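Local coordinates for regulatory Subunit of Protein Kinase A (cAMP-dependent) from Euglena gracilis (Euglena gracilis, PDB 6RSX) that binds cyclic AMP in two tandem domains and, as a regulatory subunit, probably holds the protein kinase A catalytic subunit inactive until the nucleotide is bound, at residues Ser239-Gln244 with Arg279-Tyr284; Lys232-Glu237 with Glu275-Asn280; Ile194-Gly199 with Ser204-Ile209. All blocks are in the same frame, centred on the assembly; numbering follows the deposited sequence. Where two conformers were deposited one is given.

Contact 1. Residues Ser239-Gln244 with Arg279-Tyr284. With CMP (adenosine-3',5'-cyclic-monophosphate), chain C.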
loop_
_atom_site.group_PDB
_atom_site.type_symbol
_atom_site.label_atom_id
_atom_site.label_comp_id
_atom_site.label_asym_id
_atom_site.label_seq_id
_atom_site.Cartn_x
_atom_site.Cartn_y
_atom_site.Cartn_z
ATOM N N SER A 239 -12.468 -13.021 4.549
ATOM C CA SER A 239 -13.339 -12.582 3.467
ATOM C C SER A 239 -12.523 -12.120 2.271
ATOM O O SER A 239 -12.907 -12.341 1.118
ATOM C CB SER A 239 -14.266 -11.464 3.947
ATOM O OG SER A 239 -13.538 -10.412 4.584
ATOM N N LEU A 240 -11.386 -11.471 2.526
ATOM C CA LEU A 240 -10.607 -10.950 1.420
ATOM C C LEU A 240 -9.770 -12.034 0.766
ATOM O O LEU A 240 -9.636 -12.049 -0.460
ATOM C CB LEU A 240 -9.725 -9.797 1.909
ATOM C CG LEU A 240 -10.462 -8.568 2.445
ATOM C CD1 LEU A 240 -9.449 -7.488 2.878
ATOM C CD2 LEU A 240 -11.453 -8.016 1.439
ATOM N N MET A 241 -9.195 -12.949 1.555
ATOM C CA MET A 241 -8.293 -13.944 0.979
ATOM C C MET A 241 -9.046 -14.963 0.132
ATOM O O MET A 241 -8.516 -15.458 -0.873
ATOM C CB MET A 241 -7.504 -14.650 2.082
ATOM C CG MET A 241 -6.577 -13.729 2.843
ATOM S SD MET A 241 -5.755 -14.487 4.243
ATOM C CE MET A 241 -4.499 -15.472 3.420
ATOM N N PHE A 242 -10.277 -15.294 0.522
ATOM C CA PHE A 242 -11.043 -16.365 -0.109
ATOM C C PHE A 242 -12.299 -15.850 -0.793
ATOM O O PHE A 242 -13.136 -16.656 -1.226
ATOM C CB PHE A 242 -11.407 -17.428 0.924
ATOM C CG PHE A 242 -10.247 -17.874 1.750
ATOM C CD1 PHE A 242 -9.112 -18.384 1.147
ATOM C CD2 PHE A 242 -10.292 -17.790 3.132
ATOM C CE1 PHE A 242 -8.034 -18.792 1.902
ATOM C CE2 PHE A 242 -9.213 -18.201 3.895
ATOM C CZ PHE A 242 -8.085 -18.705 3.278
ATOM N N ASN A 243 -12.453 -14.533 -0.895
ATOM C CA ASN A 243 -13.598 -13.895 -1.544
ATOM C C ASN A 243 -14.917 -14.526 -1.089
ATOM O O ASN A 243 -15.649 -15.150 -1.855
ATOM C CB ASN A 243 -13.466 -13.954 -3.069
ATOM C CG ASN A 243 -14.262 -12.867 -3.754
ATOM O OD1 ASN A 243 -15.170 -12.274 -3.164
ATOM N ND2 ASN A 243 -13.922 -12.590 -5.005
ATOM N N GLN A 244 -15.198 -14.326 0.196
ATOM C CA GLN A 244 -16.408 -14.849 0.805
ATOM C C GLN A 244 -16.916 -13.847 1.833
ATOM O O GLN A 244 -16.188 -12.917 2.209
ATOM C CB GLN A 244 -16.131 -16.202 1.460
ATOM C CG GLN A 244 -15.384 -16.083 2.784
ATOM C CD GLN A 244 -14.639 -17.350 3.191
ATOM O OE1 GLN A 244 -14.367 -18.227 2.363
ATOM N NE2 GLN A 244 -14.293 -17.440 4.471
ATOM N N ARG A 279 -1.233 -19.475 8.888
ATOM C CA ARG A 279 -0.953 -20.131 10.164
ATOM C C ARG A 279 -1.932 -19.676 11.236
ATOM O O ARG A 279 -2.488 -20.495 11.984
ATOM C CB ARG A 279 0.488 -19.846 10.610
ATOM C CG ARG A 279 1.540 -20.825 10.094
ATOM C CD ARG A 279 2.918 -20.576 10.719
ATOM N NE ARG A 279 3.497 -19.304 10.285
ATOM C CZ ARG A 279 4.191 -19.138 9.161
ATOM N NH1 ARG A 279 4.412 -20.164 8.348
ATOM N NH2 ARG A 279 4.664 -17.941 8.843
ATOM N N ASN A 280 -2.167 -18.369 11.324
ATOM C CA ASN A 280 -3.009 -17.870 12.396
ATOM C C ASN A 280 -4.422 -18.437 12.355
ATOM O O ASN A 280 -5.101 -18.449 13.387
ATOM C CB ASN A 280 -3.086 -16.362 12.345
ATOM C CG ASN A 280 -3.925 -15.808 13.436
ATOM O OD1 ASN A 280 -3.529 -15.841 14.605
ATOM N ND2 ASN A 280 -5.109 -15.289 13.079
ATOM N N MET A 281 -4.907 -18.855 11.187
ATOM C CA MET A 281 -6.255 -19.415 11.129
ATOM C C MET A 281 -6.374 -20.718 11.922
ATOM O O MET A 281 -7.492 -21.149 12.223
ATOM C CB MET A 281 -6.667 -19.638 9.680
ATOM C CG MET A 281 -6.780 -18.325 8.885
ATOM S SD MET A 281 -7.138 -18.728 7.160
ATOM C CE MET A 281 -7.409 -17.099 6.459
ATOM N N GLN A 282 -5.246 -21.342 12.273
ATOM C CA GLN A 282 -5.287 -22.497 13.169
ATOM C C GLN A 282 -5.994 -22.161 14.473
ATOM O O GLN A 282 -6.640 -23.030 15.073
ATOM C CB GLN A 282 -3.869 -22.994 13.468
ATOM C CG GLN A 282 -3.151 -23.602 12.280
ATOM C CD GLN A 282 -1.642 -23.647 12.483
ATOM O OE1 GLN A 282 -1.145 -23.433 13.596
ATOM N NE2 GLN A 282 -0.904 -23.915 11.406
ATOM N N ASN A 283 -5.885 -20.916 14.932
ATOM C CA ASN A 283 -6.511 -20.524 16.188
ATOM C C ASN A 283 -8.023 -20.403 16.080
ATOM O O ASN A 283 -8.680 -20.197 17.106
ATOM C CB ASN A 283 -5.932 -19.191 16.683
ATOM C CG ASN A 283 -4.426 -19.246 16.904
ATOM O OD1 ASN A 283 -3.920 -20.056 17.686
ATOM N ND2 ASN A 283 -3.700 -18.384 16.199
ATOM N N TYR A 284 -8.590 -20.515 14.875
ATOM C CA TYR A 284 -10.018 -20.309 14.720
ATOM C C TYR A 284 -10.824 -21.583 14.937
ATOM O O TYR A 284 -12.041 -21.494 15.112
ATOM C CB TYR A 284 -10.356 -19.767 13.334
ATOM C CG TYR A 284 -9.768 -18.387 13.033
ATOM C CD1 TYR A 284 -9.280 -17.573 14.054
ATOM C CD2 TYR A 284 -9.721 -17.914 11.727
ATOM C CE1 TYR A 284 -8.744 -16.310 13.784
ATOM C CE2 TYR A 284 -9.177 -16.640 11.440
ATOM C CZ TYR A 284 -8.703 -15.852 12.479
ATOM O OH TYR A 284 -8.152 -14.606 12.194
HETATM P P CMP C . -13.497 -12.396 8.321
HETATM O O1P CMP C . -13.110 -11.563 6.966
HETATM O O2P CMP C . -14.282 -13.634 8.125
HETATM O "O5'" CMP C . -14.416 -11.443 9.211
HETATM C "C5'" CMP C . -14.542 -11.706 10.613
HETATM C "C4'" CMP C . -13.168 -11.996 11.155
HETATM O "O4'" CMP C . -13.111 -12.374 12.541
HETATM C "C3'" CMP C . -12.392 -13.106 10.497
HETATM O "O3'" CMP C . -12.091 -12.843 9.129
HETATM C "C2'" CMP C . -11.183 -13.213 11.413
HETATM O "O2'" CMP C . -10.241 -12.181 11.057
HETATM C "C1'" CMP C . -11.797 -12.830 12.781
HETATM N N9 CMP C . -11.791 -13.916 13.766
HETATM C C8 CMP C . -11.233 -13.838 14.979
HETATM N N7 CMP C . -11.428 -15.004 15.587
HETATM C C5 CMP C . -12.134 -15.779 14.746
HETATM C C6 CMP C . -12.595 -17.062 14.899
HETATM N N6 CMP C . -12.469 -17.981 15.994
HETATM N N1 CMP C . -13.258 -17.652 13.923
HETATM C C2 CMP C . -13.492 -16.966 12.772
HETATM N N3 CMP C . -13.024 -15.683 12.607
HETATM C C4 CMP C . -12.363 -15.116 13.617
#
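Met281 pushes its thioether end against the ring of Phe242 and the sulfur of Met241, joining segment 279-284, at the C-terminal side of helix 274-280, to helix 237-242. Its CE comes within 3.3 Å of Phe242 CE2, a tight oblique approach that also brings the methyl near CZ. Met281 SD lies in the ring plane at the edge, 5.1 Å from the centroid of the Phe242 ring, a Met-aromatic contact. The chain of Met281 is stretched out beyond CG (chi3 174°), which carries the methyl this far. Met241 instead bends at chi3 (76°), and its SD passes 3.8 Å from Met281 CE. The CB of Met241 covers one face of the Phe242 ring.

Helix 237-242 belongs to the phosphate-binding cassette, and, as in the second cyclic nucleotide-binding domain of other PKA regulatory subunits, an aromatic residue from the C-terminal region lids the base. Here Ser239 gives cyclic AMP O1P two bonds, one from its backbone N and one from OG at 2.7 Å.

Tyr284 supplies the lid. Tyr284 CB sits 3.6 Å from adenine N1, and CG lies over the C6-N1 bond. Tyr284 CD1 is 3.4 Å from adenine C5, which lies over the ring face, offset toward the rim. Tyr284 CE1 is 3.5 Å from adenine N7, while CZ lies where base and ribose join, near both N9 and C2'. At the tip, Tyr284 OH is 3.4 Å from ribose C2' and hydrogen-bonds Glu237 OE2, which helps fix the ring's tilt. Met281 CA and Asn280 O back the opposite face of the tyrosine.

Contact 2. Residues Lys232-Glu237 with Glu275-Asn280. With CMP (adenosine-3',5'-cyclic-monophosphate), chain C.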
loop_
_atom_site.group_PDB
_atom_site.type_symbol
_atom_site.label_atom_id
_atom_site.label_comp_id
_atom_site.label_asym_id
_atom_site.label_seq_id
_atom_site.Cartn_x
_atom_site.Cartn_y
_atom_site.Cartn_z
ATOM N N LYS A 232 -2.182 -5.190 18.238
ATOM C CA LYS A 232 -1.367 -5.914 17.277
ATOM C C LYS A 232 -2.070 -7.160 16.728
ATOM O O LYS A 232 -1.512 -7.808 15.842
ATOM C CB LYS A 232 0.026 -6.287 17.835
ATOM C CG LYS A 232 0.800 -5.054 18.331
ATOM C CD LYS A 232 2.181 -5.388 18.897
ATOM C CE LYS A 232 3.071 -4.140 18.973
ATOM N NZ LYS A 232 2.342 -2.913 19.420
ATOM N N ASP A 233 -3.270 -7.524 17.218
ATOM C CA ASP A 233 -4.091 -8.511 16.521
ATOM C C ASP A 233 -4.730 -7.885 15.282
ATOM O O ASP A 233 -4.741 -6.668 15.102
ATOM C CB ASP A 233 -5.202 -9.066 17.426
ATOM C CG ASP A 233 -4.661 -9.844 18.610
ATOM O OD1 ASP A 233 -3.569 -10.435 18.489
ATOM O OD2 ASP A 233 -5.343 -9.846 19.667
ATOM N N PHE A 234 -5.302 -8.738 14.434
ATOM C CA PHE A 234 -5.825 -8.284 13.153
ATOM C C PHE A 234 -7.091 -9.065 12.853
ATOM O O PHE A 234 -7.364 -10.090 13.486
ATOM C CB PHE A 234 -4.788 -8.459 12.031
ATOM C CG PHE A 234 -4.156 -9.805 12.008
ATOM C CD1 PHE A 234 -4.814 -10.875 11.415
ATOM C CD2 PHE A 234 -2.923 -10.017 12.617
ATOM C CE1 PHE A 234 -4.240 -12.141 11.405
ATOM C CE2 PHE A 234 -2.339 -11.274 12.613
ATOM C CZ PHE A 234 -2.999 -12.336 12.002
ATOM N N PHE A 235 -7.844 -8.611 11.852
ATOM C CA PHE A 235 -9.071 -9.355 11.511
ATOM C C PHE A 235 -9.554 -8.882 10.148
ATOM O O PHE A 235 -9.151 -7.824 9.658
ATOM C CB PHE A 235 -10.162 -9.136 12.569
ATOM C CG PHE A 235 -10.549 -7.698 12.773
ATOM C CD1 PHE A 235 -9.857 -6.891 13.707
ATOM C CD2 PHE A 235 -11.596 -7.124 12.058
ATOM C CE1 PHE A 235 -10.195 -5.534 13.910
ATOM C CE2 PHE A 235 -11.964 -5.785 12.272
ATOM C CZ PHE A 235 -11.246 -4.976 13.188
ATOM N N GLY A 236 -10.422 -9.671 9.541
ATOM C CA GLY A 236 -11.011 -9.297 8.273
ATOM C C GLY A 236 -10.331 -9.934 7.091
ATOM O O GLY A 236 -10.732 -9.681 5.947
ATOM N N GLU A 237 -9.328 -10.771 7.340
ATOM C CA GLU A 237 -8.531 -11.347 6.266
ATOM C C GLU A 237 -9.248 -12.461 5.513
ATOM O O GLU A 237 -8.982 -12.659 4.323
ATOM C CB GLU A 237 -7.208 -11.871 6.828
ATOM C CG GLU A 237 -7.277 -13.280 7.479
ATOM C CD GLU A 237 -7.894 -13.288 8.879
ATOM O OE1 GLU A 237 -8.212 -12.203 9.399
ATOM O OE2 GLU A 237 -8.067 -14.397 9.459
ATOM N N GLU A 275 1.675 -16.296 4.735
ATOM C CA GLU A 275 1.958 -17.448 5.585
ATOM C C GLU A 275 1.553 -17.176 7.026
ATOM O O GLU A 275 0.993 -18.051 7.692
ATOM C CB GLU A 275 3.434 -17.819 5.514
ATOM C CG GLU A 275 3.804 -18.589 4.270
ATOM C CD GLU A 275 5.070 -19.396 4.455
ATOM O OE1 GLU A 275 5.475 -19.598 5.624
ATOM O OE2 GLU A 275 5.653 -19.825 3.434
ATOM N N ILE A 276 1.851 -15.978 7.536
ATOM C CA ILE A 276 1.435 -15.642 8.892
ATOM C C ILE A 276 -0.085 -15.677 9.000
ATOM O O ILE A 276 -0.642 -16.223 9.963
ATOM C CB ILE A 276 2.006 -14.280 9.315
ATOM C CG1 ILE A 276 3.509 -14.408 9.603
ATOM C CG2 ILE A 276 1.235 -13.740 10.522
ATOM C CD1 ILE A 276 4.223 -13.089 9.887
ATOM N N LEU A 277 -0.778 -15.117 8.003
ATOM C CA LEU A 277 -2.238 -15.105 8.020
ATOM C C LEU A 277 -2.803 -16.520 7.972
ATOM O O LEU A 277 -3.796 -16.826 8.650
ATOM C CB LEU A 277 -2.760 -14.282 6.844
ATOM C CG LEU A 277 -2.490 -12.790 7.017
ATOM C CD1 LEU A 277 -2.828 -12.028 5.736
ATOM C CD2 LEU A 277 -3.276 -12.256 8.220
ATOM N N GLN A 278 -2.204 -17.387 7.147
ATOM C CA GLN A 278 -2.675 -18.770 7.036
ATOM C C GLN A 278 -2.450 -19.546 8.332
ATOM O O GLN A 278 -3.363 -20.223 8.825
ATOM C CB GLN A 278 -1.983 -19.465 5.861
ATOM C CG GLN A 278 -2.404 -18.936 4.508
ATOM C CD GLN A 278 -1.508 -19.418 3.379
ATOM O OE1 GLN A 278 -0.318 -19.676 3.571
ATOM N NE2 GLN A 278 -2.078 -19.538 2.193
ATOM N N ARG A 279 -1.233 -19.475 8.888
ATOM C CA ARG A 279 -0.953 -20.131 10.164
ATOM C C ARG A 279 -1.932 -19.676 11.236
ATOM O O ARG A 279 -2.488 -20.495 11.984
ATOM C CB ARG A 279 0.488 -19.846 10.610
ATOM C CG ARG A 279 1.540 -20.825 10.094
ATOM C CD ARG A 279 2.918 -20.576 10.719
ATOM N NE ARG A 279 3.497 -19.304 10.285
ATOM C CZ ARG A 279 4.191 -19.138 9.161
ATOM N NH1 ARG A 279 4.412 -20.164 8.348
ATOM N NH2 ARG A 279 4.664 -17.941 8.843
ATOM N N ASN A 280 -2.167 -18.369 11.324
ATOM C CA ASN A 280 -3.009 -17.870 12.396
ATOM C C ASN A 280 -4.422 -18.437 12.355
ATOM O O ASN A 280 -5.101 -18.449 13.387
ATOM C CB ASN A 280 -3.086 -16.362 12.345
ATOM C CG ASN A 280 -3.925 -15.808 13.436
ATOM O OD1 ASN A 280 -3.529 -15.841 14.605
ATOM N ND2 ASN A 280 -5.109 -15.289 13.079
HETATM P P CMP C . -13.497 -12.396 8.321
HETATM O O1P CMP C . -13.110 -11.563 6.966
HETATM O O2P CMP C . -14.282 -13.634 8.125
HETATM O "O5'" CMP C . -14.416 -11.443 9.211
HETATM C "C5'" CMP C . -14.542 -11.706 10.613
HETATM C "C4'" CMP C . -13.168 -11.996 11.155
HETATM O "O4'" CMP C . -13.111 -12.374 12.541
HETATM C "C3'" CMP C . -12.392 -13.106 10.497
HETATM O "O3'" CMP C . -12.091 -12.843 9.129
HETATM C "C2'" CMP C . -11.183 -13.213 11.413
HETATM O "O2'" CMP C . -10.241 -12.181 11.057
HETATM C "C1'" CMP C . -11.797 -12.830 12.781
HETATM N N9 CMP C . -11.791 -13.916 13.766
HETATM C C8 CMP C . -11.233 -13.838 14.979
HETATM N N7 CMP C . -11.428 -15.004 15.587
HETATM C C5 CMP C . -12.134 -15.779 14.746
HETATM C C6 CMP C . -12.595 -17.062 14.899
HETATM N N6 CMP C . -12.469 -17.981 15.994
HETATM N N1 CMP C . -13.258 -17.652 13.923
HETATM C C2 CMP C . -13.492 -16.966 12.772
HETATM N N3 CMP C . -13.024 -15.683 12.607
HETATM C C4 CMP C . -12.363 -15.116 13.617
HETATM O O HOH W 1 -5.310 -15.283 10.134
#
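With chi1 at 48°, Phe234 wedges its CG between backbone N and carbonyl carbon, and the ring swings toward helix 274-280. There Phe234 CE1 meets Leu277 CD2 obliquely at 3.3 Å and Asn280 ND2 at 3.7 Å, the ring and amide planes standing 61° apart. Glu237 folds back at chi2 (-77°): its CB and CG pass alongside Leu277 CD2, while the carboxylate turns to the ribose. Glu237 OE1 accepts from cyclic AMP O2' at 2.6 Å, and the same hydroxyl oxygen receives the N-H of Gly236 N at 2.9 Å, so O2' is gripped as donor and acceptor at once. A water at the edge of the Phe234 ring donates to Leu277 O at 2.6 Å, accepts from Asn280 ND2 and gives a weak bond to Glu237 OE2. With an alanine here instead of Glu237, the ribose hydroxyl would probably lose its acceptor, the water one partner and the Tyr284 hydroxyl its mate. Leu277 also packs on Phe205 and on Phe266 of helix 263-269. Backbone bonds from Phe235 to Tyr206 join strand 234-235 to strand 204-208, and helix 274-280 packs against this pair through Leu277 and Asn280.

Contact 3. Residues Ile194-Gly199 with Ser204-Ile209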
loop_
_atom_site.group_PDB
_atom_site.type_symbol
_atom_site.label_atom_id
_atom_site.label_comp_id
_atom_site.label_asym_id
_atom_site.label_seq_id
_atom_site.Cartn_x
_atom_site.Cartn_y
_atom_site.Cartn_z
ATOM N N ILE A 194 -19.623 -1.542 15.282
ATOM C CA ILE A 194 -19.336 -2.728 14.481
ATOM C C ILE A 194 -18.340 -2.349 13.392
ATOM O O ILE A 194 -18.514 -1.327 12.721
ATOM C CB ILE A 194 -20.623 -3.282 13.860
ATOM C CG1 ILE A 194 -21.538 -3.850 14.947
ATOM C CG2 ILE A 194 -20.316 -4.330 12.795
ATOM C CD1 ILE A 194 -22.847 -4.320 14.381
ATOM N N VAL A 195 -17.308 -3.168 13.204
ATOM C CA VAL A 195 -16.294 -2.919 12.167
ATOM C C VAL A 195 -16.581 -3.723 10.917
ATOM O O VAL A 195 -16.695 -3.153 9.835
ATOM C CB VAL A 195 -14.869 -3.191 12.695
ATOM C CG1 VAL A 195 -13.792 -2.817 11.589
ATOM C CG2 VAL A 195 -14.618 -2.378 13.977
ATOM N N VAL A 196 -16.717 -5.048 11.052
ATOM C CA VAL A 196 -17.187 -5.923 9.984
ATOM C C VAL A 196 -18.333 -6.775 10.532
ATOM O O VAL A 196 -18.305 -7.213 11.690
ATOM C CB VAL A 196 -16.086 -6.832 9.407
ATOM C CG1 VAL A 196 -14.892 -5.986 8.916
ATOM C CG2 VAL A 196 -15.615 -7.854 10.419
ATOM N N LYS A 197 -19.318 -7.021 9.689
ATOM C CA LYS A 197 -20.572 -7.653 10.090
ATOM C C LYS A 197 -20.637 -9.052 9.498
ATOM O O LYS A 197 -20.447 -9.225 8.287
ATOM C CB LYS A 197 -21.767 -6.811 9.622
ATOM C CG LYS A 197 -23.124 -7.494 9.778
ATOM C CD LYS A 197 -23.394 -7.803 11.248
ATOM C CE LYS A 197 -24.659 -8.630 11.478
ATOM N NZ LYS A 197 -24.730 -8.988 12.924
ATOM N N GLU A 198 -20.905 -10.051 10.349
ATOM C CA GLU A 198 -21.063 -11.406 9.844
ATOM C C GLU A 198 -22.038 -11.398 8.676
ATOM O O GLU A 198 -23.035 -10.671 8.683
ATOM C CB GLU A 198 -21.565 -12.373 10.939
ATOM C CG GLU A 198 -21.663 -13.833 10.456
ATOM C CD GLU A 198 -22.145 -14.836 11.520
ATOM O OE1 GLU A 198 -22.446 -14.422 12.657
ATOM O OE2 GLU A 198 -22.214 -16.051 11.217
ATOM N N GLY A 199 -21.732 -12.193 7.658
ATOM C CA GLY A 199 -22.590 -12.307 6.505
ATOM C C GLY A 199 -22.369 -11.257 5.432
ATOM O O GLY A 199 -22.750 -11.490 4.281
ATOM N N SER A 204 -12.473 -4.436 4.115
ATOM C CA SER A 204 -11.136 -4.049 4.538
ATOM C C SER A 204 -10.575 -5.039 5.550
ATOM O O SER A 204 -11.298 -5.842 6.168
ATOM C CB SER A 204 -11.128 -2.636 5.132
ATOM O OG SER A 204 -11.507 -1.694 4.146
ATOM N N PHE A 205 -9.259 -4.946 5.708
ATOM C CA PHE A 205 -8.457 -5.719 6.643
ATOM C C PHE A 205 -7.945 -4.760 7.711
ATOM O O PHE A 205 -7.512 -3.645 7.395
ATOM C CB PHE A 205 -7.292 -6.380 5.888
ATOM C CG PHE A 205 -6.310 -7.076 6.771
ATOM C CD1 PHE A 205 -6.666 -8.235 7.452
ATOM C CD2 PHE A 205 -5.027 -6.571 6.941
ATOM C CE1 PHE A 205 -5.751 -8.887 8.278
ATOM C CE2 PHE A 205 -4.109 -7.220 7.758
ATOM C CZ PHE A 205 -4.456 -8.381 8.417
ATOM N N TYR A 206 -7.998 -5.179 8.973
ATOM C CA TYR A 206 -7.723 -4.265 10.075
ATOM C C TYR A 206 -6.632 -4.809 10.975
ATOM O O TYR A 206 -6.600 -6.015 11.266
ATOM C CB TYR A 206 -8.995 -4.048 10.916
ATOM C CG TYR A 206 -10.080 -3.381 10.133
ATOM C CD1 TYR A 206 -10.933 -4.140 9.324
ATOM C CD2 TYR A 206 -10.236 -1.985 10.175
ATOM C CE1 TYR A 206 -11.945 -3.499 8.583
ATOM C CE2 TYR A 206 -11.225 -1.359 9.460
ATOM C CZ TYR A 206 -12.072 -2.126 8.669
ATOM O OH TYR A 206 -13.054 -1.511 7.943
ATOM N N ILE A 207 -5.772 -3.910 11.459
ATOM C CA ILE A 207 -4.810 -4.222 12.516
ATOM C C ILE A 207 -5.078 -3.280 13.680
ATOM O O ILE A 207 -5.149 -2.056 13.498
ATOM C CB ILE A 207 -3.346 -4.086 12.035
ATOM C CG1 ILE A 207 -3.106 -4.866 10.747
ATOM C CG2 ILE A 207 -2.381 -4.587 13.114
ATOM C CD1 ILE A 207 -3.172 -3.980 9.514
ATOM N N ILE A 208 -5.196 -3.837 14.883
ATOM C CA ILE A 208 -5.483 -3.026 16.057
ATOM C C ILE A 208 -4.196 -2.395 16.577
ATOM O O ILE A 208 -3.207 -3.101 16.823
ATOM C CB ILE A 208 -6.137 -3.886 17.147
ATOM C CG1 ILE A 208 -7.389 -4.542 16.556
ATOM C CG2 ILE A 208 -6.413 -3.019 18.374
ATOM C CD1 ILE A 208 -7.916 -5.704 17.396
ATOM N N ILE A 209 -4.215 -1.076 16.750
ATOM C CA ILE A 209 -3.117 -0.378 17.416
ATOM C C ILE A 209 -3.354 -0.391 18.924
ATOM O O ILE A 209 -2.505 -0.836 19.694
ATOM C CB ILE A 209 -2.958 1.060 16.903
ATOM C CG1 ILE A 209 -2.667 1.039 15.398
ATOM C CG2 ILE A 209 -1.832 1.744 17.658
ATOM C CD1 ILE A 209 -2.794 2.405 14.749
#
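Val195 sets one methyl squarely on the Tyr206 ring. Val195 CG1 stands 3.5 Å from the centroid of the Tyr206 ring and only 13° off its normal, a CH-pi contact over the centre of one face. All six ring carbons of Tyr206, CZ the closest, lie between 3.5 and 4.0 Å from Val195 CG1, as expected of a methyl centred on the ring. CG1 lies anti to the backbone N of Val195 (chi1 -176°), which aims this branch at the tyrosine. Val196 adds a second, lighter touch: its CG1 approaches the ring obliquely, 3.9 Å from Tyr206 CE1, the two side chains pointing opposite ways as they pass. The same valine lies against the bound cyclic AMP, so one side chain serves both the nucleotide pocket and the barrel wall.

The two valines can both face the tyrosine because they stand opposite a single residue, Val250, in a classic beta bulge at a corner of the chain. On the other strand, Tyr206 lies almost parallel to Phe235, their planes about 10° apart, and its backbone also bonds to that residue. Phe205, just before it in the chain, points away from the valines and meets Phe266 of helix 263-269. The contact thus spans two sheets of the cupin-like barrel: strand 194-196 lies along strand 249-252 in one, and strand 204-208 runs between strands 256-262 and 234-235 in the other.

How the contacts relate
All three contacts lie in the second cyclic nucleotide-binding domain. Contact 3 closes before the other two open, and contacts 1 and 2 then end on the same helix, 274-280, sharing Arg279 and Asn280. Their centres are about 7 Å apart, with the centre of contact 3 about 12 Å from that of contact 2 and 13 Å from that of contact 1. Strands 234-235 and 204-208 are neighbours in one sheet, linking contact 2 to contact 3; Leu240 CD1 packs on the Ser204-Phe205 backbone, linking contact 1 to it. Barrel wall, ribose and phosphate site, and C-terminal lid thus each place residues against one nucleotide, consistent with its binding being felt by helix 274-280.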